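Long-range contact in proabylysin (Pyrococcus abyssi, PDB 4JIU), which is the zymogen of a minimal zinc-dependent metallopeptidase of the gluzincin type, which after activation probably hydrolyses peptide bonds: residues A31-F35 against E61-L65. The protein carries 1 engineered substitution. Residues are numbered along the deposited sequence; the frame is centred on the assembly and turned at random.
Sequences ARVSF and ELAHL. With ZN (zinc ion), chain B.
Strand 31-34 runs nearly parallel to helix segment 61-65, the short axes 24° apart and 8.3 Å at closest approach; Val33 is nearest Glu61 in register, and Phe35, just past the strand, is nearest Leu65. Val33 fills the middle. Its CG1, anti to the carbonyl carbon (chi1 -59°), lies 3.3 Å from Glu61 OE1 and also touches Glu61 CB, while its CB meets Leu65 CD2 at 3.8 Å. CG2 of the same valine sits over one face of the Phe35 ring, toward the rim. The edge of that ring turns to the helix backbone, CE2 lying 3.3 Å from His64 O near the ring plane. Leu65 CD2 reaches the end of the strand, 3.5 Å from Ser34 O. No direct hydrogen bond joins the segments; one water accepts from Val33 N (3.1 Å) and donates to Glu61 OE1 (2.9 Å). Glu61 and His64 belong to the HExxH zinc helix of gluzincins, packed here against an edge strand of the sheet. His64 NE2 binds zinc at 2.0 Å with His60, His72 and the C-terminal Val105, and its ND1 is hydrogen-bonded to Thr69 O. A bend at chi2 (-57°) swings the Glu61 carboxylate toward the strand, where OE2 lies beside Ala31 CB and close to Val105 OXT. An alanine replacing Glu61 is likely to leave the bridging water without its acceptor and open a gap beside Val33 CG1 where the carboxylate lay.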
ATOM      1  N   ALA A  31       7.535   0.192   2.820  1.00 10.96           N
ATOM      2  CA  ALA A  31       6.234   0.247   3.485  1.00  9.87           C
ATOM      3  C   ALA A  31       5.945  -1.066   4.139  1.00  9.87           C
ATOM      4  O   ALA A  31       6.292  -2.118   3.620  1.00 11.25           O
ATOM      5  CB  ALA A  31       5.162   0.570   2.467  1.00 12.20           C
ATOM      6  N   ARG A  32       5.230  -0.974   5.269  1.00 10.93           N
ATOM      7  CA  ARG A  32       4.780  -2.189   5.956  1.00 10.52           C
ATOM      8  C   ARG A  32       3.561  -1.849   6.829  1.00 10.01           C
ATOM      9  O   ARG A  32       3.249  -0.678   6.956  1.00 13.79           O
ATOM     10  CB  ARG A  32       5.881  -2.778   6.800  1.00 11.77           C
ATOM     11  CG  ARG A  32       6.237  -1.860   7.957  1.00 13.98           C
ATOM     12  CD  ARG A  32       7.279  -2.438   8.856  1.00 19.76           C
ATOM     13  NE  ARG A  32       7.731  -1.543   9.902  1.00 21.70           N
ATOM     14  CZ  ARG A  32       8.970  -1.397  10.323  1.00 24.39           C
ATOM     15  NH1 ARG A  32      10.006  -2.083   9.833  1.00 22.28           N
ATOM     16  NH2 ARG A  32       9.309  -0.552  11.300  1.00 28.94           N
ATOM     17  N   VAL A  33       2.881  -2.845   7.340  1.00  9.90           N
ATOM     18  CA  VAL A  33       1.742  -2.653   8.218  1.00  9.49           C
ATOM     19  C   VAL A  33       2.002  -3.243   9.594  1.00  9.69           C
ATOM     20  O   VAL A  33       2.835  -4.106   9.820  1.00 10.73           O
ATOM     21  CB  VAL A  33       0.444  -3.275   7.669  1.00 10.56           C
ATOM     22  CG1 VAL A  33       0.130  -2.650   6.303  1.00 13.45           C
ATOM     23  CG2 VAL A  33       0.464  -4.772   7.626  1.00 11.55           C
ATOM     24  N   SER A  34       1.142  -2.786  10.518  1.00 10.86           N
ATOM     25  CA  SER A  34       0.876  -3.482  11.770  1.00 10.08           C
ATOM     26  C   SER A  34      -0.608  -3.923  11.764  1.00  9.74           C
ATOM     27  O   SER A  34      -1.506  -3.060  11.749  1.00 10.50           O
ATOM     28  CB  SER A  34       1.082  -2.625  13.008  1.00 10.96           C
ATOM     29  OG  SER A  34       0.638  -3.281  14.171  1.00 11.69           O
ATOM     30  N   PHE A  35      -0.805  -5.232  11.719  1.00 10.39           N
ATOM     31  CA  PHE A  35      -2.140  -5.795  11.870  1.00 10.53           C
ATOM     32  C   PHE A  35      -2.698  -5.522  13.253  1.00 11.13           C
ATOM     33  O   PHE A  35      -3.893  -5.242  13.454  1.00 12.63           O
ATOM     34  CB  PHE A  35      -2.127  -7.309  11.612  1.00 11.33           C
ATOM     35  CG  PHE A  35      -1.606  -7.732  10.259  1.00 10.42           C
ATOM     36  CD1 PHE A  35      -0.254  -7.937  10.083  1.00 11.13           C
ATOM     37  CD2 PHE A  35      -2.438  -7.903   9.181  1.00 11.69           C
ATOM     38  CE1 PHE A  35       0.245  -8.327   8.852  1.00 11.79           C
ATOM     39  CE2 PHE A  35      -1.960  -8.310   7.942  1.00 12.72           C
ATOM     40  CZ  PHE A  35      -0.643  -8.478   7.814  1.00 12.70           C
ATOM     41  N   GLU A  61      -0.895  -2.046   0.989  1.00  8.71           N
ATOM     42  CA  GLU A  61      -0.805  -2.226   2.440  1.00  8.84           C
ATOM     43  C   GLU A  61      -2.182  -2.377   3.114  1.00  8.78           C
ATOM     44  O   GLU A  61      -2.367  -3.214   3.971  1.00  9.27           O
ATOM     45  CB  GLU A  61       0.028  -1.131   3.062  1.00  9.29           C
ATOM     46  CG  GLU A  61       1.460  -1.088   2.558  1.00  9.98           C
ATOM     47  CD  GLU A  61       2.227  -2.373   2.744  1.00 11.63           C
ATOM     48  OE1 GLU A  61       1.941  -3.239   3.574  1.00 14.37           O
ATOM     49  OE2 GLU A  61       3.222  -2.522   1.971  1.00 13.49           O
ATOM     50  N   LEU A  62      -3.171  -1.606   2.651  1.00  8.74           N
ATOM     51  CA  LEU A  62      -4.517  -1.742   3.144  0.59  9.55           C
ATOM     52  C   LEU A  62      -5.061  -3.138   2.811  1.00  9.52           C
ATOM     53  O   LEU A  62      -5.800  -3.704   3.627  1.00 10.77           O
ATOM     54  CB  LEU A  62      -5.501  -0.711   2.582  0.59  9.83           C
ATOM     55  CG  LEU A  62      -5.365   0.686   3.156  0.59 10.37           C
ATOM     56  CD1 LEU A  62      -6.180   1.664   2.344  0.59 16.30           C
ATOM     57  CD2 LEU A  62      -5.788   0.748   4.620  0.59 11.90           C
ATOM     58  N   ALA A  63      -4.720  -3.696   1.655  1.00  9.55           N
ATOM     59  CA  ALA A  63      -5.144  -5.020   1.287  1.00  9.42           C
ATOM     60  C   ALA A  63      -4.606  -6.068   2.236  1.00  9.34           C
ATOM     61  O   ALA A  63      -5.301  -7.034   2.578  1.00 10.27           O
ATOM     62  CB  ALA A  63      -4.765  -5.332  -0.165  1.00 10.21           C
ATOM     63  N   HIS A  64      -3.384  -5.894   2.724  1.00  8.81           N
ATOM     64  CA  HIS A  64      -2.843  -6.807   3.747  1.00  8.88           C
ATOM     65  C   HIS A  64      -3.737  -6.781   4.966  1.00  9.56           C
ATOM     66  O   HIS A  64      -4.126  -7.796   5.530  1.00 10.79           O
ATOM     67  CB  HIS A  64      -1.418  -6.432   4.134  1.00  9.73           C
ATOM     68  CG  HIS A  64      -0.379  -6.965   3.219  1.00  9.32           C
ATOM     69  ND1 HIS A  64      -0.205  -8.331   3.035  1.00  9.93           N
ATOM     70  CD2 HIS A  64       0.568  -6.350   2.477  1.00  9.38           C
ATOM     71  CE1 HIS A  64       0.800  -8.485   2.174  1.00  9.82           C
ATOM     72  NE2 HIS A  64       1.304  -7.305   1.795  1.00  9.85           N
ATOM     73  N   LEU A  65      -4.055  -5.587   5.433  1.00  9.71           N
ATOM     74  CA  LEU A  65      -4.844  -5.400   6.631  1.00 10.58           C
ATOM     75  C   LEU A  65      -6.242  -5.973   6.430  1.00 11.05           C
ATOM     76  O   LEU A  65      -6.760  -6.685   7.320  1.00 13.79           O
ATOM     77  CB  LEU A  65      -4.931  -3.925   7.002  1.00 11.05           C
ATOM     78  CG  LEU A  65      -3.654  -3.310   7.535  1.00 11.86           C
ATOM     79  CD1 LEU A  65      -3.870  -1.788   7.723  1.00 14.49           C
ATOM     80  CD2 LEU A  65      -3.171  -3.934   8.805  1.00 12.99           C
TER
HETATM   81 ZN    ZN B 201       2.706  -7.133   0.385  0.96 10.19          ZN
HETATM   82  O   HOH W   1       3.061  -5.209   5.377  1.00 14.25           O